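Local coordinates for probable cobalt-precorrin-6B C(15)-methyltransferase (decarboxylating) (Methanothermobacter thermautotrophicus, PDB 1L3I), which probably methylates C-15 of cobalt-precorrin-6B with S-adenosyl-L-methionine and then removes the C-12 carboxylate to give cobalt-precorrin-7 in anaerobic cobalamin biosynthesis, at residues V154-N160 / P178-Y183; M1-F7 / T44-E50; A91-L95 / E115-I120. One frame throughout, in Å; residues are numbered along the deposited sequence.

Contact 1 of 3, residues V154-N160 / P178-Y183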
loop_
_atom_site.group_PDB
_atom_site.type_symbol
_atom_site.label_atom_id
_atom_site.label_comp_id
_atom_site.label_asym_id
_atom_site.label_seq_id
_atom_site.Cartn_x
_atom_site.Cartn_y
_atom_site.Cartn_z
ATOM N N VAL A 154 -2.383 6.743 -22.517
ATOM C CA VAL A 154 -2.487 5.724 -21.468
ATOM C C VAL A 154 -2.218 6.175 -20.040
ATOM O O VAL A 154 -1.324 6.984 -19.791
ATOM C CB VAL A 154 -1.525 4.583 -21.741
ATOM C CG1 VAL A 154 -1.797 3.443 -20.802
ATOM C CG2 VAL A 154 -1.639 4.140 -23.174
ATOM N N ASN A 155 -2.965 5.603 -19.099
ATOM C CA ASN A 155 -2.801 5.908 -17.680
ATOM C C ASN A 155 -2.816 4.627 -16.860
ATOM O O ASN A 155 -3.385 3.631 -17.303
ATOM C CB ASN A 155 -3.923 6.808 -17.184
ATOM C CG ASN A 155 -3.839 8.191 -17.755
ATOM O OD1 ASN A 155 -3.109 9.044 -17.236
ATOM N ND2 ASN A 155 -4.554 8.425 -18.859
ATOM N N ILE A 156 -2.173 4.640 -15.686
ATOM C CA ILE A 156 -2.155 3.461 -14.813
ATOM C C ILE A 156 -2.384 3.861 -13.363
ATOM O O ILE A 156 -1.783 4.821 -12.886
ATOM C CB ILE A 156 -0.815 2.624 -14.923
ATOM C CG1 ILE A 156 -0.884 1.391 -14.003
ATOM C CG2 ILE A 156 0.391 3.486 -14.567
ATOM C CD1 ILE A 156 0.207 0.391 -14.183
ATOM N N THR A 157 -3.290 3.172 -12.684
ATOM C CA THR A 157 -3.555 3.413 -11.273
ATOM C C THR A 157 -3.458 2.091 -10.540
ATOM O O THR A 157 -4.065 1.106 -10.956
ATOM C CB THR A 157 -4.936 3.983 -11.047
ATOM O OG1 THR A 157 -5.013 5.255 -11.675
ATOM C CG2 THR A 157 -5.233 4.135 -9.576
ATOM N N GLU A 158 -2.668 2.051 -9.472
ATOM C CA GLU A 158 -2.514 0.837 -8.689
ATOM C C GLU A 158 -3.180 1.004 -7.333
ATOM O O GLU A 158 -2.839 1.919 -6.579
ATOM C CB GLU A 158 -1.050 0.518 -8.487
ATOM C CG GLU A 158 -0.861 -0.821 -7.823
ATOM C CD GLU A 158 -0.005 -1.763 -8.626
ATOM O OE1 GLU A 158 0.379 -1.432 -9.773
ATOM O OE2 GLU A 158 0.296 -2.844 -8.087
ATOM N N LEU A 159 -4.115 0.114 -7.030
ATOM C CA LEU A 159 -4.804 0.173 -5.753
ATOM C C LEU A 159 -4.372 -0.886 -4.765
ATOM O O LEU A 159 -4.341 -2.075 -5.094
ATOM C CB LEU A 159 -6.316 0.022 -5.927
ATOM C CG LEU A 159 -7.168 1.055 -6.648
ATOM C CD1 LEU A 159 -8.633 0.777 -6.307
ATOM C CD2 LEU A 159 -6.790 2.456 -6.200
ATOM N N ASN A 160 -4.031 -0.458 -3.553
ATOM C CA ASN A 160 -3.685 -1.380 -2.486
ATOM C C ASN A 160 -4.780 -1.126 -1.461
ATOM O O ASN A 160 -4.855 -0.032 -0.885
ATOM C CB ASN A 160 -2.307 -1.095 -1.914
ATOM C CG ASN A 160 -1.214 -1.900 -2.607
ATOM O OD1 ASN A 160 -1.008 -3.088 -2.321
ATOM N ND2 ASN A 160 -0.518 -1.259 -3.529
ATOM N N PRO A 178 -2.678 -6.301 -4.713
ATOM C CA PRO A 178 -2.792 -5.093 -5.520
ATOM C C PRO A 178 -3.325 -5.368 -6.918
ATOM O O PRO A 178 -3.101 -6.429 -7.480
ATOM C CB PRO A 178 -1.351 -4.564 -5.531
ATOM C CG PRO A 178 -0.524 -5.752 -5.335
ATOM C CD PRO A 178 -1.288 -6.518 -4.288
ATOM N N VAL A 179 -4.083 -4.421 -7.440
ATOM C CA VAL A 179 -4.635 -4.528 -8.769
ATOM C C VAL A 179 -4.395 -3.188 -9.457
ATOM O O VAL A 179 -4.562 -2.122 -8.843
ATOM C CB VAL A 179 -6.161 -4.802 -8.725
ATOM C CG1 VAL A 179 -6.738 -4.827 -10.156
ATOM C CG2 VAL A 179 -6.427 -6.123 -8.020
ATOM N N ALA A 180 -3.936 -3.232 -10.701
ATOM C CA ALA A 180 -3.709 -2.006 -11.454
ATOM C C ALA A 180 -4.771 -1.870 -12.558
ATOM O O ALA A 180 -5.270 -2.867 -13.099
ATOM C CB ALA A 180 -2.307 -2.011 -12.073
ATOM N N LEU A 181 -5.164 -0.634 -12.833
ATOM C CA LEU A 181 -6.131 -0.361 -13.880
ATOM C C LEU A 181 -5.420 0.500 -14.913
ATOM O O LEU A 181 -4.935 1.592 -14.586
ATOM C CB LEU A 181 -7.364 0.386 -13.353
ATOM C CG LEU A 181 -8.247 -0.337 -12.334
ATOM C CD1 LEU A 181 -9.402 0.565 -11.963
ATOM C CD2 LEU A 181 -8.754 -1.654 -12.890
ATOM N N ILE A 182 -5.230 -0.058 -16.110
ATOM C CA ILE A 182 -4.590 0.650 -17.211
ATOM C C ILE A 182 -5.752 1.131 -18.092
ATOM O O ILE A 182 -6.522 0.319 -18.614
ATOM C CB ILE A 182 -3.609 -0.271 -17.994
ATOM C CG1 ILE A 182 -2.458 -0.706 -17.091
ATOM C CG2 ILE A 182 -3.057 0.449 -19.221
ATOM C CD1 ILE A 182 -2.778 -1.847 -16.187
ATOM N N TYR A 183 -5.903 2.444 -18.242
ATOM C CA TYR A 183 -7.012 2.975 -19.018
ATOM C C TYR A 183 -6.613 4.049 -20.026
ATOM O O TYR A 183 -5.622 4.765 -19.837
ATOM C CB TYR A 183 -8.118 3.471 -18.078
ATOM C CG TYR A 183 -7.668 4.540 -17.106
ATOM C CD1 TYR A 183 -7.930 5.885 -17.373
ATOM C CD2 TYR A 183 -6.899 4.225 -15.984
ATOM C CE1 TYR A 183 -7.451 6.891 -16.543
ATOM C CE2 TYR A 183 -6.413 5.225 -15.153
ATOM C CZ TYR A 183 -6.678 6.553 -15.451
ATOM O OH TYR A 183 -6.156 7.557 -14.667
HETATM O O HOH W 1 -3.609 7.178 -13.148
#

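Contact 2 of 3, residues M1-F7 / T44-E50. With SAH (S-adenosyl-L-homocysteine), chain G.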
loop_
_atom_site.group_PDB
_atom_site.type_symbol
_atom_site.label_atom_id
_atom_site.label_comp_id
_atom_site.label_asym_id
_atom_site.label_seq_id
_atom_site.Cartn_x
_atom_site.Cartn_y
_atom_site.Cartn_z
HETATM N N MSE A 1 -23.072 -0.291 -5.738
HETATM C CA MSE A 1 -22.390 -1.578 -6.019
HETATM C C MSE A 1 -23.065 -2.790 -5.417
HETATM O O MSE A 1 -23.607 -2.749 -4.315
HETATM C CB MSE A 1 -20.969 -1.540 -5.490
HETATM C CG MSE A 1 -20.142 -0.462 -6.097
HETATM SE SE MSE A 1 -19.705 -0.715 -7.924
HETATM C CE MSE A 1 -20.448 0.916 -8.545
ATOM N N ILE A 2 -23.011 -3.883 -6.165
ATOM C CA ILE A 2 -23.543 -5.155 -5.717
ATOM C C ILE A 2 -22.405 -5.649 -4.829
ATOM O O ILE A 2 -21.263 -5.793 -5.297
ATOM C CB ILE A 2 -23.783 -6.087 -6.921
ATOM C CG1 ILE A 2 -24.924 -5.517 -7.775
ATOM C CG2 ILE A 2 -24.064 -7.498 -6.451
ATOM C CD1 ILE A 2 -25.017 -6.055 -9.161
ATOM N N PRO A 3 -22.663 -5.802 -3.518
ATOM C CA PRO A 3 -21.609 -6.265 -2.616
ATOM C C PRO A 3 -20.917 -7.523 -3.140
ATOM O O PRO A 3 -21.544 -8.355 -3.800
ATOM C CB PRO A 3 -22.371 -6.523 -1.306
ATOM C CG PRO A 3 -23.488 -5.564 -1.364
ATOM C CD PRO A 3 -23.945 -5.667 -2.799
ATOM N N ASP A 4 -19.634 -7.654 -2.817
ATOM C CA ASP A 4 -18.808 -8.786 -3.236
ATOM C C ASP A 4 -19.374 -10.104 -2.748
ATOM O O ASP A 4 -19.421 -11.081 -3.496
ATOM C CB ASP A 4 -17.392 -8.658 -2.672
ATOM C CG ASP A 4 -16.531 -7.675 -3.436
ATOM O OD1 ASP A 4 -16.861 -7.367 -4.596
ATOM O OD2 ASP A 4 -15.495 -7.236 -2.891
ATOM N N ASP A 5 -19.811 -10.122 -1.488
ATOM C CA ASP A 5 -20.348 -11.336 -0.889
ATOM C C ASP A 5 -21.722 -11.700 -1.376
ATOM O O ASP A 5 -22.370 -12.568 -0.796
ATOM C CB ASP A 5 -20.342 -11.252 0.635
ATOM C CG ASP A 5 -21.207 -10.146 1.176
ATOM O OD1 ASP A 5 -22.235 -9.767 0.561
ATOM O OD2 ASP A 5 -20.846 -9.669 2.267
ATOM N N GLU A 6 -22.197 -10.974 -2.384
ATOM C CA GLU A 6 -23.496 -11.250 -2.975
ATOM C C GLU A 6 -23.367 -11.853 -4.379
ATOM O O GLU A 6 -24.291 -11.770 -5.192
ATOM C CB GLU A 6 -24.363 -10.005 -2.973
ATOM C CG GLU A 6 -24.768 -9.584 -1.575
ATOM C CD GLU A 6 -25.737 -8.417 -1.570
ATOM O OE1 GLU A 6 -26.266 -8.055 -2.645
ATOM O OE2 GLU A 6 -25.964 -7.858 -0.480
ATOM N N PHE A 7 -22.205 -12.452 -4.633
ATOM C CA PHE A 7 -21.871 -13.131 -5.882
ATOM C C PHE A 7 -21.581 -14.585 -5.507
ATOM O O PHE A 7 -20.862 -14.848 -4.541
ATOM C CB PHE A 7 -20.596 -12.540 -6.495
ATOM C CG PHE A 7 -20.799 -11.225 -7.170
ATOM C CD1 PHE A 7 -20.718 -10.036 -6.455
ATOM C CD2 PHE A 7 -21.087 -11.170 -8.530
ATOM C CE1 PHE A 7 -20.923 -8.814 -7.086
ATOM C CE2 PHE A 7 -21.295 -9.946 -9.173
ATOM C CZ PHE A 7 -21.215 -8.766 -8.451
ATOM N N THR A 44 -16.542 -14.390 -12.814
ATOM C CA THR A 44 -17.682 -14.540 -11.911
ATOM C C THR A 44 -18.833 -13.568 -12.254
ATOM O O THR A 44 -19.980 -13.786 -11.863
ATOM C CB THR A 44 -17.226 -14.350 -10.451
ATOM O OG1 THR A 44 -16.210 -15.304 -10.146
ATOM C CG2 THR A 44 -18.365 -14.531 -9.474
ATOM N N GLY A 45 -18.519 -12.483 -12.956
ATOM C CA GLY A 45 -19.545 -11.534 -13.340
ATOM C C GLY A 45 -19.497 -10.206 -12.624
ATOM O O GLY A 45 -20.352 -9.357 -12.851
ATOM N N GLY A 46 -18.475 -9.987 -11.806
ATOM C CA GLY A 46 -18.354 -8.735 -11.073
ATOM C C GLY A 46 -18.480 -7.458 -11.904
ATOM O O GLY A 46 -19.162 -6.518 -11.518
ATOM N N VAL A 47 -17.812 -7.409 -13.049
ATOM C CA VAL A 47 -17.867 -6.224 -13.904
ATOM C C VAL A 47 -19.124 -6.233 -14.771
ATOM O O VAL A 47 -19.765 -5.204 -14.945
ATOM C CB VAL A 47 -16.582 -6.115 -14.761
ATOM C CG1 VAL A 47 -16.665 -4.954 -15.708
ATOM C CG2 VAL A 47 -15.363 -5.968 -13.843
ATOM N N THR A 48 -19.483 -7.414 -15.264
ATOM C CA THR A 48 -20.671 -7.578 -16.100
ATOM C C THR A 48 -21.981 -7.125 -15.419
ATOM O O THR A 48 -22.802 -6.422 -16.030
ATOM C CB THR A 48 -20.805 -9.029 -16.596
ATOM O OG1 THR A 48 -19.750 -9.294 -17.530
ATOM C CG2 THR A 48 -22.152 -9.264 -17.267
ATOM N N LEU A 49 -22.168 -7.509 -14.156
ATOM C CA LEU A 49 -23.368 -7.128 -13.418
ATOM C C LEU A 49 -23.500 -5.617 -13.265
ATOM O O LEU A 49 -24.583 -5.066 -13.470
ATOM C CB LEU A 49 -23.413 -7.814 -12.055
ATOM C CG LEU A 49 -24.233 -9.105 -12.043
ATOM C CD1 LEU A 49 -23.471 -10.256 -12.684
ATOM C CD2 LEU A 49 -24.591 -9.447 -10.636
ATOM N N GLU A 50 -22.395 -4.949 -12.940
ATOM C CA GLU A 50 -22.389 -3.494 -12.775
ATOM C C GLU A 50 -22.694 -2.775 -14.084
ATOM O O GLU A 50 -23.448 -1.801 -14.101
ATOM C CB GLU A 50 -21.047 -3.015 -12.216
ATOM C CG GLU A 50 -20.653 -3.666 -10.893
ATOM C CD GLU A 50 -21.677 -3.454 -9.779
ATOM O OE1 GLU A 50 -22.483 -2.508 -9.849
ATOM O OE2 GLU A 50 -21.661 -4.236 -8.810
HETATM N N SAH G . -13.662 -9.450 -13.526
HETATM C CA SAH G . -14.350 -10.713 -13.235
HETATM C CB SAH G . -13.346 -11.882 -13.053
HETATM C CG SAH G . -12.484 -12.145 -14.320
HETATM S SD SAH G . -11.310 -13.503 -14.226
HETATM C C SAH G . -15.195 -10.532 -11.981
HETATM O O SAH G . -15.182 -9.409 -11.446
HETATM O OXT SAH G . -15.868 -11.497 -11.566
HETATM C "C5'" SAH G . -10.590 -13.481 -15.850
HETATM C "C4'" SAH G . -11.385 -14.243 -16.850
HETATM O "O4'" SAH G . -10.630 -14.130 -18.071
HETATM C "C3'" SAH G . -11.567 -15.817 -16.573
HETATM O "O3'" SAH G . -12.918 -16.327 -16.336
HETATM C "C2'" SAH G . -10.865 -16.385 -17.828
HETATM O "O2'" SAH G . -11.281 -17.675 -18.304
HETATM C "C1'" SAH G . -11.042 -15.247 -18.807
HETATM N N9 SAH G . -10.184 -15.164 -19.982
HETATM C C8 SAH G . -8.770 -15.081 -20.011
HETATM N N7 SAH G . -8.329 -15.002 -21.230
HETATM C C5 SAH G . -9.477 -15.045 -22.054
HETATM C C6 SAH G . -9.672 -15.000 -23.447
HETATM N N6 SAH G . -8.649 -14.897 -24.303
HETATM N N1 SAH G . -10.938 -15.056 -23.948
HETATM C C2 SAH G . -11.942 -15.156 -23.086
HETATM N N3 SAH G . -11.889 -15.206 -21.766
HETATM C C4 SAH G . -10.625 -15.145 -21.298
#

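Contact 3 of 3, residues A91-L95 / E115-I120. With SAH (S-adenosyl-L-homocysteine), chain G.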
loop_
_atom_site.group_PDB
_atom_site.type_symbol
_atom_site.label_atom_id
_atom_site.label_comp_id
_atom_site.label_asym_id
_atom_site.label_seq_id
_atom_site.Cartn_x
_atom_site.Cartn_y
_atom_site.Cartn_z
ATOM N N ALA A 91 -11.664 -14.775 -26.690
ATOM C CA ALA A 91 -11.949 -13.366 -26.947
ATOM C C ALA A 91 -11.806 -12.804 -28.358
ATOM O O ALA A 91 -12.742 -12.174 -28.857
ATOM C CB ALA A 91 -11.184 -12.478 -25.966
ATOM N N PRO A 92 -10.643 -12.985 -29.012
ATOM C CA PRO A 92 -10.536 -12.414 -30.365
ATOM C C PRO A 92 -11.637 -12.862 -31.330
ATOM O O PRO A 92 -12.261 -12.018 -31.978
ATOM C CB PRO A 92 -9.142 -12.836 -30.794
ATOM C CG PRO A 92 -8.393 -12.840 -29.479
ATOM C CD PRO A 92 -9.371 -13.601 -28.615
ATOM N N GLU A 93 -11.924 -14.168 -31.346
ATOM C CA GLU A 93 -12.969 -14.733 -32.200
ATOM C C GLU A 93 -14.301 -14.072 -31.883
ATOM O O GLU A 93 -15.010 -13.624 -32.793
ATOM C CB GLU A 93 -13.079 -16.262 -31.993
ATOM C CG GLU A 93 -14.467 -16.921 -32.283
ATOM C CD GLU A 93 -15.398 -16.990 -31.047
ATOM O OE1 GLU A 93 -14.941 -17.465 -29.973
ATOM O OE2 GLU A 93 -16.589 -16.577 -31.145
ATOM N N ALA A 94 -14.621 -14.013 -30.588
ATOM C CA ALA A 94 -15.872 -13.449 -30.081
ATOM C C ALA A 94 -16.000 -11.958 -30.344
ATOM O O ALA A 94 -17.076 -11.482 -30.723
ATOM C CB ALA A 94 -15.999 -13.725 -28.602
ATOM N N LEU A 95 -14.905 -11.229 -30.139
ATOM C CA LEU A 95 -14.879 -9.774 -30.335
ATOM C C LEU A 95 -15.223 -9.368 -31.763
ATOM O O LEU A 95 -15.825 -8.321 -31.978
ATOM C CB LEU A 95 -13.512 -9.191 -29.955
ATOM C CG LEU A 95 -13.219 -8.934 -28.479
ATOM C CD1 LEU A 95 -11.736 -8.681 -28.333
ATOM C CD2 LEU A 95 -14.044 -7.757 -27.954
ATOM N N GLU A 115 -3.459 -8.880 -29.032
ATOM C CA GLU A 115 -4.438 -9.163 -30.084
ATOM C C GLU A 115 -5.802 -8.584 -29.718
ATOM O O GLU A 115 -6.451 -7.934 -30.542
ATOM C CB GLU A 115 -4.551 -10.676 -30.266
ATOM C CG GLU A 115 -5.444 -11.127 -31.392
ATOM C CD GLU A 115 -5.505 -12.646 -31.519
ATOM O OE1 GLU A 115 -4.819 -13.353 -30.736
ATOM O OE2 GLU A 115 -6.244 -13.133 -32.411
ATOM N N ILE A 116 -6.230 -8.869 -28.484
ATOM C CA ILE A 116 -7.498 -8.428 -27.913
ATOM C C ILE A 116 -7.587 -6.914 -27.978
ATOM O O ILE A 116 -8.612 -6.374 -28.389
ATOM C CB ILE A 116 -7.610 -8.884 -26.432
ATOM C CG1 ILE A 116 -7.799 -10.395 -26.360
ATOM C CG2 ILE A 116 -8.757 -8.174 -25.706
ATOM C CD1 ILE A 116 -7.735 -10.927 -24.940
ATOM N N LEU A 117 -6.508 -6.230 -27.605
ATOM C CA LEU A 117 -6.504 -4.768 -27.635
ATOM C C LEU A 117 -6.574 -4.194 -29.053
ATOM O O LEU A 117 -7.410 -3.332 -29.323
ATOM C CB LEU A 117 -5.296 -4.202 -26.881
ATOM C CG LEU A 117 -5.324 -4.282 -25.357
ATOM C CD1 LEU A 117 -4.049 -3.649 -24.855
ATOM C CD2 LEU A 117 -6.557 -3.593 -24.774
ATOM N N ARG A 118 -5.737 -4.698 -29.963
ATOM C CA ARG A 118 -5.731 -4.243 -31.355
ATOM C C ARG A 118 -7.136 -4.322 -31.925
ATOM O O ARG A 118 -7.570 -3.404 -32.601
ATOM C CB ARG A 118 -4.827 -5.110 -32.217
ATOM C CG ARG A 118 -3.354 -4.784 -32.151
ATOM C CD ARG A 118 -2.628 -5.672 -33.131
ATOM N NE ARG A 118 -1.185 -5.601 -33.029
ATOM C CZ ARG A 118 -0.395 -6.666 -32.934
ATOM N NH1 ARG A 118 -0.914 -7.896 -32.911
ATOM N NH2 ARG A 118 0.935 -6.520 -32.912
ATOM N N ILE A 119 -7.817 -5.438 -31.668
ATOM C CA ILE A 119 -9.197 -5.646 -32.122
ATOM C C ILE A 119 -10.131 -4.641 -31.454
ATOM O O ILE A 119 -10.976 -4.055 -32.119
ATOM C CB ILE A 119 -9.705 -7.099 -31.829
ATOM C CG1 ILE A 119 -8.877 -8.130 -32.608
ATOM C CG2 ILE A 119 -11.195 -7.231 -32.122
ATOM C CD1 ILE A 119 -9.139 -9.575 -32.203
ATOM N N ILE A 120 -10.012 -4.463 -30.137
ATOM C CA ILE A 120 -10.876 -3.503 -29.443
ATOM C C ILE A 120 -10.683 -2.119 -30.069
ATOM O O ILE A 120 -11.634 -1.372 -30.215
ATOM C CB ILE A 120 -10.611 -3.433 -27.896
ATOM C CG1 ILE A 120 -11.144 -4.691 -27.192
ATOM C CG2 ILE A 120 -11.282 -2.194 -27.300
ATOM C CD1 ILE A 120 -10.843 -4.753 -25.706
HETATM N N SAH G . -13.662 -9.450 -13.526
HETATM C CA SAH G . -14.350 -10.713 -13.235
HETATM C CB SAH G . -13.346 -11.882 -13.053
HETATM C CG SAH G . -12.484 -12.145 -14.320
HETATM S SD SAH G . -11.310 -13.503 -14.226
HETATM C C SAH G . -15.195 -10.532 -11.981
HETATM O O SAH G . -15.182 -9.409 -11.446
HETATM O OXT SAH G . -15.868 -11.497 -11.566
HETATM C "C5'" SAH G . -10.590 -13.481 -15.850
HETATM C "C4'" SAH G . -11.385 -14.243 -16.850
HETATM O "O4'" SAH G . -10.630 -14.130 -18.071
HETATM C "C3'" SAH G . -11.567 -15.817 -16.573
HETATM O "O3'" SAH G . -12.918 -16.327 -16.336
HETATM C "C2'" SAH G . -10.865 -16.385 -17.828
HETATM O "O2'" SAH G . -11.281 -17.675 -18.304
HETATM C "C1'" SAH G . -11.042 -15.247 -18.807
HETATM N N9 SAH G . -10.184 -15.164 -19.982
HETATM C C8 SAH G . -8.770 -15.081 -20.011
HETATM N N7 SAH G . -8.329 -15.002 -21.230
HETATM C C5 SAH G . -9.477 -15.045 -22.054
HETATM C C6 SAH G . -9.672 -15.000 -23.447
HETATM N N6 SAH G . -8.649 -14.897 -24.303
HETATM N N1 SAH G . -10.938 -15.056 -23.948
HETATM C C2 SAH G . -11.942 -15.156 -23.086
HETATM N N3 SAH G . -11.889 -15.206 -21.766
HETATM C C4 SAH G . -10.625 -15.145 -21.298
#

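Contact 1 of 3, residues V154-N160 / P178-Y183
Asn155 and Tyr183 meet at one end of an antiparallel pairing between strands 155-160 and 179-183. The two strands belong to one beta hairpin. Their hydrogen-bonded pairs are Asn155 with Tyr183, Thr157 with Leu181 and Leu159 with Val179. The bond from Leu181 N to Thr157 O is 2.8 Å long.

The tight, buried part is formed by Ile156, Ala180 and Ile182. Ile156 and Ile182 lie side by side, with their CG1 atoms 4.1 Å apart. Val154 adds its CG1, 3.6 Å from Ile182 CG2. Helix 137-149 covers this face through Met144, Leu147 and Ala143. At its edge Glu158 bends at its second torsion, and its OE2 forms a salt bridge with Lys140 of that helix.

On the other face, helix 19-29 covers Leu181 and Tyr183. The Tyr183 end is more exposed and water-linked, yet closely packed. Tyr183 CG sits between its own N and carbonyl carbon (chi1 58°), which brings the ring over toward the neighbouring strand. Asn155 CB lies over one ring face in a CH-pi contact, 3.6 Å from the centroid of the Tyr183 ring. A water joins Tyr183 OH, Thr157 OG1 and Ile156 O.

The Asn160/Pro178 end is looser. The bond from Val179 N to Leu159 O is weak, and the partly exposed Val179 side chain stays 4.9 Å or more from strand 155-160.

Thr157 to Asn160 also pair with a strand of the second subunit, which continues the sheet into the tetramer. Backbone bonds thus hold the hairpin, helices cover both faces, and its polar groups are met by Lys140 and a water.

Contact 2 of 3, residues M1-F7 / T44-E50
The Phe7 ring meets the start of helix 46-50 through CE2 and CZ. Its approach to this segment is oblique, neither face-on nor edge-on. Phe7 CE2 lies 3.6 Å from Leu49 CD2, and Phe7 CE2 is also 3.7 Å from Gly46 CA. In-plane neighbours at the ring edge come from its own segment: the carbonyl O of Ile2 and the carbonyl carbon of Asp4. Phe7 and Leu49 reach each other from opposite directions.

The second flat group is the Glu50 carboxylate. Ile2 N donates to Glu50 OE2 at 3.0 Å, with an N-H...O angle of 165°. The bond uses the syn lone pair of OE2. Glu50 CG is anti to its carbonyl carbon (chi1 -57°) and the chain bends at chi2 (-58°), bringing the carboxylate to the N-terminal segment. OE2 also forms a salt bridge with Arg22, so one oxygen has two partners. The selenium of Met1, a selenomethionine, is 3.8 Å from Glu50 OE1. Ile2 CD1 packs against Leu49 CD2 at 3.7 Å.

Gly45 and Gly46 belong to the glycine-rich turn that holds the ligand in this Rossmann-type methyltransferase fold. Gly46 N donates to OXT of S-adenosyl-L-homocysteine at 3.0 Å, and Gly45 N adds a weak bond.

Around the contact, helix 19-29 supplies Met19, Arg22 and Met26, which touch Met1, Phe7 and Glu50 respectively. Helix 65-77 adds Asn74 against Phe7 and Leu75 against Leu49. The N-terminal segment thus packs on the start of helix 46-52 and touches both of these helices.

Contact 3 of 3, residues A91-L95 / E115-I120
Pro92 and Leu95 of the short helix 91-95 pack against helix 113-122 within the Rossmann-type methyltransferase fold. The two helix segments run nearly parallel, with axes 13° apart and 9.5 Å at their closest. The contact between their side chains is apolar apart from one carboxylate.

Glu115 comes first in segment 115-120. Its CG is anti to the backbone N (chi1 -175°), and the chain is extended beyond it. This sends the carboxylate over to Pro92, which it crosses at about a right angle. Glu115 OE2 ends 3.3 Å from Pro92 CB. This is a van der Waals contact of an acid with a proline ring.

Ile116 follows and meets three residues of the other helix. Its CG1 faces Pro92 CG, and Ile116 CD1 is 3.9 Å from Ala91 CB. Its CG2 turns to Leu95 CD1. Ile116 also touches Val40 of strand 36-40 and Ser109.

Leu117 faces away, onto Ile130 and Val132 of strand 128-134. Ile119, one turn after Glu115, returns to the contact. Its two branches divide the work: Ile119 CD1 is 3.6 Å from Pro92 CB, while Ile119 CG2 is 3.7 Å from Leu95 CB. Ile120 closes the segment with a more distant touch of CG1 on Leu95 CD1. Its side chain also packs on Ile101, Ala104 and Val106 of strand 101-106. Leu95 touches Val38 and Val40 of strand 36-40, so each helix packs on the central sheet.

The packing places the first turn of helix 91-95 beside the adenine of S-adenosyl-L-homocysteine. Ile116 CD1 is 4.1 Å from the adenine N6. Ala91, an experimentally identified binding residue, donates its backbone N to adenine N1 at 2.9 Å.

From the N terminus, contact 2 comes first: it closes a loop of 36 residues containing helix 19-29 and strand 36-40, and ties the N-terminal segment to the start of helix 46-52. Contact 3 follows with a loop of 19 residues that includes strand 101-106, and ties helix 91-95 to helix 113-122. Contact 1 closes last, across 17 residues of the C-terminal hairpin. The three are in series; none encloses or crosses another. Contacts 2 and 3 lie on opposite sides of the chain's centre, about 24 Å apart between centres, yet both touch S-adenosyl-L-homocysteine, at its carboxylate and adenine ends. Contact 1 joins the last two strands of the sheet, which extends into a neighbouring subunit.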